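Local coordinates for uncharacterized protein (Leptotrichia buccalis, PDB 3T8K) that is of unknown function but folds as a stack of ankyrin-type alpha-hairpin repeats, an architecture that commonly serves protein-protein recognition, at residues 133-136 with 137-141; 175-179 with 180-184. All coordinates share one frame; numbering follows the deposited sequence.

Contact 1: 133-136 with 137-141; sequences IPLY and KLIFS
Ile133 and Lys137 meet one turn apart on helix 129-140, one of the helices of this ankyrin-type alpha-hairpin fold. Lys137 runs fully extended beyond CG and crosses the Ile133 side chain aslant. Its CE comes 3.6 Å from Ile133 CG2. CG2 stands opposite the backbone N of Ile133 and beside its carbonyl carbon, on the side where the lysine chain passes. The ammonium group continues past that methyl on the exposed side. On the inner side Leu135 CD1 touches Ile139 CD1 at 4.1 Å, branch end against branch end. Leu135 reaches on to Thr94 and Cys97 of helix 90-102, while Ile139 packs on Ile107 and Ile122 from loops. The CD2 side of the Phe140 ring lies against the root of Tyr136: CD2 is 3.0 Å from Tyr136 O and 4.2 Å from Tyr136 CB. Both rings pack on helix 167-180. Tyr136 OH is hydrogen-bonded to Glu129. Four i to i+4 backbone bonds tie the two segments together. The straightest is Phe140 N to Tyr136 O, with an N-H...O angle of 171°. Ser141 then turns back on the last turn: its OG donates to Lys137 O at 2.6 Å, tilted 28° from the carbonyl plane.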
loop_
_atom_site.group_PDB
_atom_site.type_symbol
_atom_site.label_atom_id
_atom_site.label_comp_id
_atom_site.label_asym_id
_atom_site.label_seq_id
_atom_site.Cartn_x
_atom_site.Cartn_y
_atom_site.Cartn_z
ATOM N N ILE A 133 -11.661 -12.502 14.941
ATOM C CA ILE A 133 -13.076 -12.844 15.069
ATOM C C ILE A 133 -14.029 -11.642 15.157
ATOM O O ILE A 133 -15.036 -11.608 14.457
ATOM C CB ILE A 133 -13.331 -13.847 16.217
ATOM C CG1 ILE A 133 -12.766 -15.214 15.838
ATOM C CG2 ILE A 133 -14.819 -13.961 16.509
ATOM C CD1 ILE A 133 -12.898 -16.240 16.921
ATOM N N PRO A 134 -13.715 -10.650 16.004
ATOM C CA PRO A 134 -14.609 -9.487 16.036
ATOM C C PRO A 134 -14.773 -8.861 14.652
ATOM O O PRO A 134 -15.902 -8.575 14.246
ATOM C CB PRO A 134 -13.899 -8.528 16.994
ATOM C CG PRO A 134 -13.107 -9.431 17.892
ATOM C CD PRO A 134 -12.622 -10.532 16.985
ATOM N N LEU A 135 -13.667 -8.665 13.934
ATOM C CA LEU A 135 -13.732 -8.119 12.583
ATOM C C LEU A 135 -14.508 -9.039 11.638
ATOM O O LEU A 135 -15.330 -8.573 10.857
ATOM C CB LEU A 135 -12.325 -7.812 12.038
ATOM C CG LEU A 135 -12.242 -7.323 10.594
ATOM C CD1 LEU A 135 -13.060 -6.040 10.428
ATOM C CD2 LEU A 135 -10.785 -7.088 10.161
ATOM N N TYR A 136 -14.256 -10.347 11.717
ATOM C CA TYR A 136 -14.976 -11.321 10.897
ATOM C C TYR A 136 -16.491 -11.217 11.125
ATOM O O TYR A 136 -17.284 -11.267 10.182
ATOM C CB TYR A 136 -14.522 -12.747 11.231
ATOM C CG TYR A 136 -13.166 -13.174 10.701
ATOM C CD1 TYR A 136 -12.532 -12.491 9.669
ATOM C CD2 TYR A 136 -12.531 -14.294 11.226
ATOM C CE1 TYR A 136 -11.295 -12.908 9.189
ATOM C CE2 TYR A 136 -11.302 -14.714 10.755
ATOM C CZ TYR A 136 -10.691 -14.026 9.739
ATOM O OH TYR A 136 -9.469 -14.456 9.283
ATOM N N LYS A 137 -16.885 -11.077 12.385
ATOM C CA LYS A 137 -18.295 -10.962 12.741
ATOM C C LYS A 137 -18.937 -9.721 12.134
ATOM O O LYS A 137 -20.070 -9.778 11.654
ATOM C CB LYS A 137 -18.472 -10.962 14.260
ATOM C CG LYS A 137 -18.208 -12.325 14.896
ATOM C CD LYS A 137 -18.491 -12.287 16.390
ATOM C CE LYS A 137 -18.317 -13.645 17.038
ATOM N NZ LYS A 137 -18.639 -13.563 18.489
ATOM N N LEU A 138 -18.211 -8.606 12.169
ATOM C CA LEU A 138 -18.700 -7.360 11.590
ATOM C C LEU A 138 -18.977 -7.568 10.111
ATOM O O LEU A 138 -20.056 -7.252 9.612
ATOM C CB LEU A 138 -17.670 -6.238 11.768
ATOM C CG LEU A 138 -17.530 -5.624 13.159
ATOM C CD1 LEU A 138 -16.345 -4.662 13.203
ATOM C CD2 LEU A 138 -18.824 -4.913 13.556
ATOM N N ILE A 139 -17.989 -8.110 9.408
ATOM C CA ILE A 139 -18.106 -8.294 7.973
ATOM C C ILE A 139 -19.220 -9.264 7.574
ATOM O O ILE A 139 -20.058 -8.938 6.736
ATOM C CB ILE A 139 -16.762 -8.724 7.359
ATOM C CG1 ILE A 139 -15.715 -7.622 7.582
ATOM C CG2 ILE A 139 -16.925 -9.017 5.878
ATOM C CD1 ILE A 139 -14.324 -7.998 7.107
ATOM N N PHE A 140 -19.248 -10.447 8.183
ATOM C CA PHE A 140 -20.215 -11.462 7.779
ATOM C C PHE A 140 -21.640 -11.210 8.271
ATOM O O PHE A 140 -22.553 -11.937 7.886
ATOM C CB PHE A 140 -19.727 -12.867 8.162
ATOM C CG PHE A 140 -18.478 -13.280 7.430
ATOM C CD1 PHE A 140 -18.498 -13.459 6.053
ATOM C CD2 PHE A 140 -17.283 -13.456 8.106
ATOM C CE1 PHE A 140 -17.354 -13.824 5.369
ATOM C CE2 PHE A 140 -16.134 -13.820 7.427
ATOM C CZ PHE A 140 -16.172 -14.008 6.056
ATOM N N SER A 141 -21.824 -10.173 9.093
ATOM C CA SER A 141 -23.153 -9.745 9.530
ATOM C C SER A 141 -23.833 -8.850 8.490
ATOM O O SER A 141 -25.003 -8.487 8.632
ATOM C CB SER A 141 -23.061 -8.979 10.854
ATOM O OG SER A 141 -22.665 -9.835 11.910
#

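Contact 2: 175-179 with 180-184; sequences DYIKK and YNLKE
Tyr180 N donates to Tyr176 O in the last full turn of helix 167-180, and Asn181, with positive phi (60°), then ends the helix in a Schellman motif. Here Leu182 N bonds Ile177 O at 2.9 Å, and the inner bond, Asn181 N to Lys178 O, is weak. Water 1 donates to both Lys178 O and Asn181 OD1, linking the helix end to the asparagine side chain. The main side-chain contact is an edge-to-face pair. Tyr180 turns its edge toward one face of Tyr176, with ring planes at 51°. Its CD2 stands 3.5 Å above the plane of the Tyr176 ring, over the centre. Tyr176 CG points away from its own backbone N (chi1 -175°), which brings the ring beneath Tyr180. Lys179 lies alongside Tyr180 and points the same way. Its CG makes a CH-pi contact over the Tyr180 face, 4.2 Å from the ring centroid. Water 2 accepts from Lys179 NZ and also lies close to Tyr180 OH, in the plane of that ring. Leu182 CD1 meets the edge of Tyr176, 3.9 Å from CE2. Tyr176 OH is hydrogen-bonded to Gln142 O and Leu145 N, in the chain that follows helix 129-140. A serine in place of Tyr176 would probably leave the edge of Tyr180 without its aromatic face, Leu182 CD1 without that ring edge, and Gln142 O and Leu145 N without their phenol partner. Ile177 and Leu182 both pack on Leu148, so the end of helix 167-180 rests on the loop that follows helix 129-140.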
loop_
_atom_site.group_PDB
_atom_site.type_symbol
_atom_site.label_atom_id
_atom_site.label_comp_id
_atom_site.label_asym_id
_atom_site.label_seq_id
_atom_site.Cartn_x
_atom_site.Cartn_y
_atom_site.Cartn_z
ATOM N N ASP A 175 -20.411 -20.737 5.817
ATOM C CA ASP A 175 -21.667 -20.566 6.548
ATOM C C ASP A 175 -22.505 -19.448 5.923
ATOM O O ASP A 175 -23.733 -19.539 5.848
ATOM C CB ASP A 175 -21.418 -20.230 8.025
ATOM C CG ASP A 175 -20.934 -21.423 8.842
ATOM O OD1 ASP A 175 -20.944 -22.577 8.341
ATOM O OD2 ASP A 175 -20.550 -21.193 10.011
ATOM N N TYR A 176 -21.830 -18.382 5.500
ATOM C CA TYR A 176 -22.497 -17.210 4.924
ATOM C C TYR A 176 -23.136 -17.612 3.600
ATOM O O TYR A 176 -24.285 -17.281 3.313
ATOM C CB TYR A 176 -21.470 -16.100 4.699
ATOM C CG TYR A 176 -22.025 -14.778 4.206
ATOM C CD1 TYR A 176 -22.292 -13.746 5.093
ATOM C CD2 TYR A 176 -22.257 -14.559 2.853
ATOM C CE1 TYR A 176 -22.786 -12.529 4.653
ATOM C CE2 TYR A 176 -22.754 -13.350 2.397
ATOM C CZ TYR A 176 -23.018 -12.335 3.308
ATOM O OH TYR A 176 -23.510 -11.117 2.882
ATOM N N ILE A 177 -22.373 -18.334 2.793
ATOM C CA ILE A 177 -22.871 -18.823 1.515
ATOM C C ILE A 177 -24.090 -19.746 1.667
ATOM O O ILE A 177 -25.024 -19.681 0.870
ATOM C CB ILE A 177 -21.738 -19.500 0.713
ATOM C CG1 ILE A 177 -20.792 -18.422 0.171
ATOM C CG2 ILE A 177 -22.303 -20.354 -0.414
ATOM C CD1 ILE A 177 -19.396 -18.908 -0.123
ATOM N N LYS A 178 -24.090 -20.588 2.694
ATOM C CA LYS A 178 -25.208 -21.503 2.907
ATOM C C LYS A 178 -26.408 -20.738 3.453
ATOM O O LYS A 178 -27.548 -21.001 3.081
ATOM C CB LYS A 178 -24.812 -22.636 3.858
ATOM C CG LYS A 178 -25.879 -23.720 4.047
ATOM C CD LYS A 178 -25.333 -24.843 4.915
ATOM C CE LYS A 178 -26.447 -25.750 5.442
ATOM N NZ LYS A 178 -27.182 -26.430 4.347
ATOM N N LYS A 179 -26.149 -19.787 4.342
ATOM C CA LYS A 179 -27.226 -18.977 4.893
ATOM C C LYS A 179 -27.974 -18.264 3.768
ATOM O O LYS A 179 -29.199 -18.372 3.656
ATOM C CB LYS A 179 -26.668 -17.970 5.903
ATOM C CG LYS A 179 -27.659 -16.874 6.340
ATOM C CD LYS A 179 -27.025 -15.944 7.371
ATOM C CE LYS A 179 -28.004 -14.854 7.840
ATOM N NZ LYS A 179 -27.416 -14.057 8.955
ATOM N N TYR A 180 -27.230 -17.543 2.931
ATOM C CA TYR A 180 -27.849 -16.734 1.888
ATOM C C TYR A 180 -28.095 -17.496 0.586
ATOM O O TYR A 180 -28.637 -16.936 -0.364
ATOM C CB TYR A 180 -27.034 -15.465 1.629
ATOM C CG TYR A 180 -27.078 -14.488 2.777
ATOM C CD1 TYR A 180 -28.224 -13.751 3.040
ATOM C CD2 TYR A 180 -25.981 -14.308 3.605
ATOM C CE1 TYR A 180 -28.274 -12.853 4.089
ATOM C CE2 TYR A 180 -26.020 -13.405 4.668
ATOM C CZ TYR A 180 -27.166 -12.682 4.898
ATOM O OH TYR A 180 -27.209 -11.783 5.943
ATOM N N ASN A 181 -27.724 -18.772 0.568
ATOM C CA ASN A 181 -27.958 -19.650 -0.576
ATOM C C ASN A 181 -27.271 -19.127 -1.838
ATOM O O ASN A 181 -27.851 -19.144 -2.921
ATOM C CB ASN A 181 -29.461 -19.845 -0.826
ATOM C CG ASN A 181 -29.776 -21.146 -1.571
ATOM O OD1 ASN A 181 -29.112 -22.168 -1.382
ATOM N ND2 ASN A 181 -30.802 -21.107 -2.414
ATOM N N LEU A 182 -26.034 -18.668 -1.688
ATOM C CA LEU A 182 -25.298 -18.087 -2.819
ATOM C C LEU A 182 -24.749 -19.168 -3.752
ATOM O O LEU A 182 -24.311 -20.230 -3.301
ATOM C CB LEU A 182 -24.165 -17.189 -2.328
ATOM C CG LEU A 182 -24.577 -16.079 -1.359
ATOM C CD1 LEU A 182 -23.376 -15.257 -0.961
ATOM C CD2 LEU A 182 -25.649 -15.202 -1.972
ATOM N N LYS A 183 -24.783 -18.893 -5.054
ATOM C CA LYS A 183 -24.318 -19.846 -6.057
ATOM C C LYS A 183 -23.206 -19.227 -6.900
ATOM O O LYS A 183 -23.050 -18.007 -6.927
ATOM C CB LYS A 183 -25.480 -20.273 -6.955
ATOM C CG LYS A 183 -26.701 -20.759 -6.198
ATOM C CD LYS A 183 -26.365 -21.973 -5.354
ATOM C CE LYS A 183 -27.563 -22.448 -4.552
ATOM N NZ LYS A 183 -27.203 -23.634 -3.717
ATOM N N GLU A 184 -22.436 -20.065 -7.586
ATOM C CA GLU A 184 -21.336 -19.575 -8.412
ATOM C C GLU A 184 -21.807 -18.589 -9.483
ATOM O O GLU A 184 -22.850 -18.783 -10.109
ATOM C CB GLU A 184 -20.590 -20.736 -9.065
ATOM C CG GLU A 184 -19.454 -20.297 -9.978
ATOM C CD GLU A 184 -18.358 -19.551 -9.236
ATOM O OE1 GLU A 184 -18.002 -18.434 -9.669
ATOM O OE2 GLU A 184 -17.850 -20.084 -8.225
HETATM O O HOH W 1 -28.045 -22.933 1.186
HETATM O O HOH W 2 -25.438 -11.991 7.577
#

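Contact 1 is partly buried, its centre about 14 Å from the centre of the chain; contact 2 is a surface contact near the C-terminal end, its centre about 24 Å from the centre of the chain. The centres of the two contacts lie about 16 Å apart. Contact 1 lies on helix 129-140; contact 2 covers the end of helix 167-180 and the loop after it. These helices pack on each other. The two contacts touch where Phe140 O comes 3.3 Å from Tyr176 CE1. Contact 1 keeps regular helical bonding, and its buried side chains are aliphatic or aromatic. Contact 2 ends its helix with a Schellman motif, and an edge-to-face aromatic pair and a lysine CH-pi contact stand beside it.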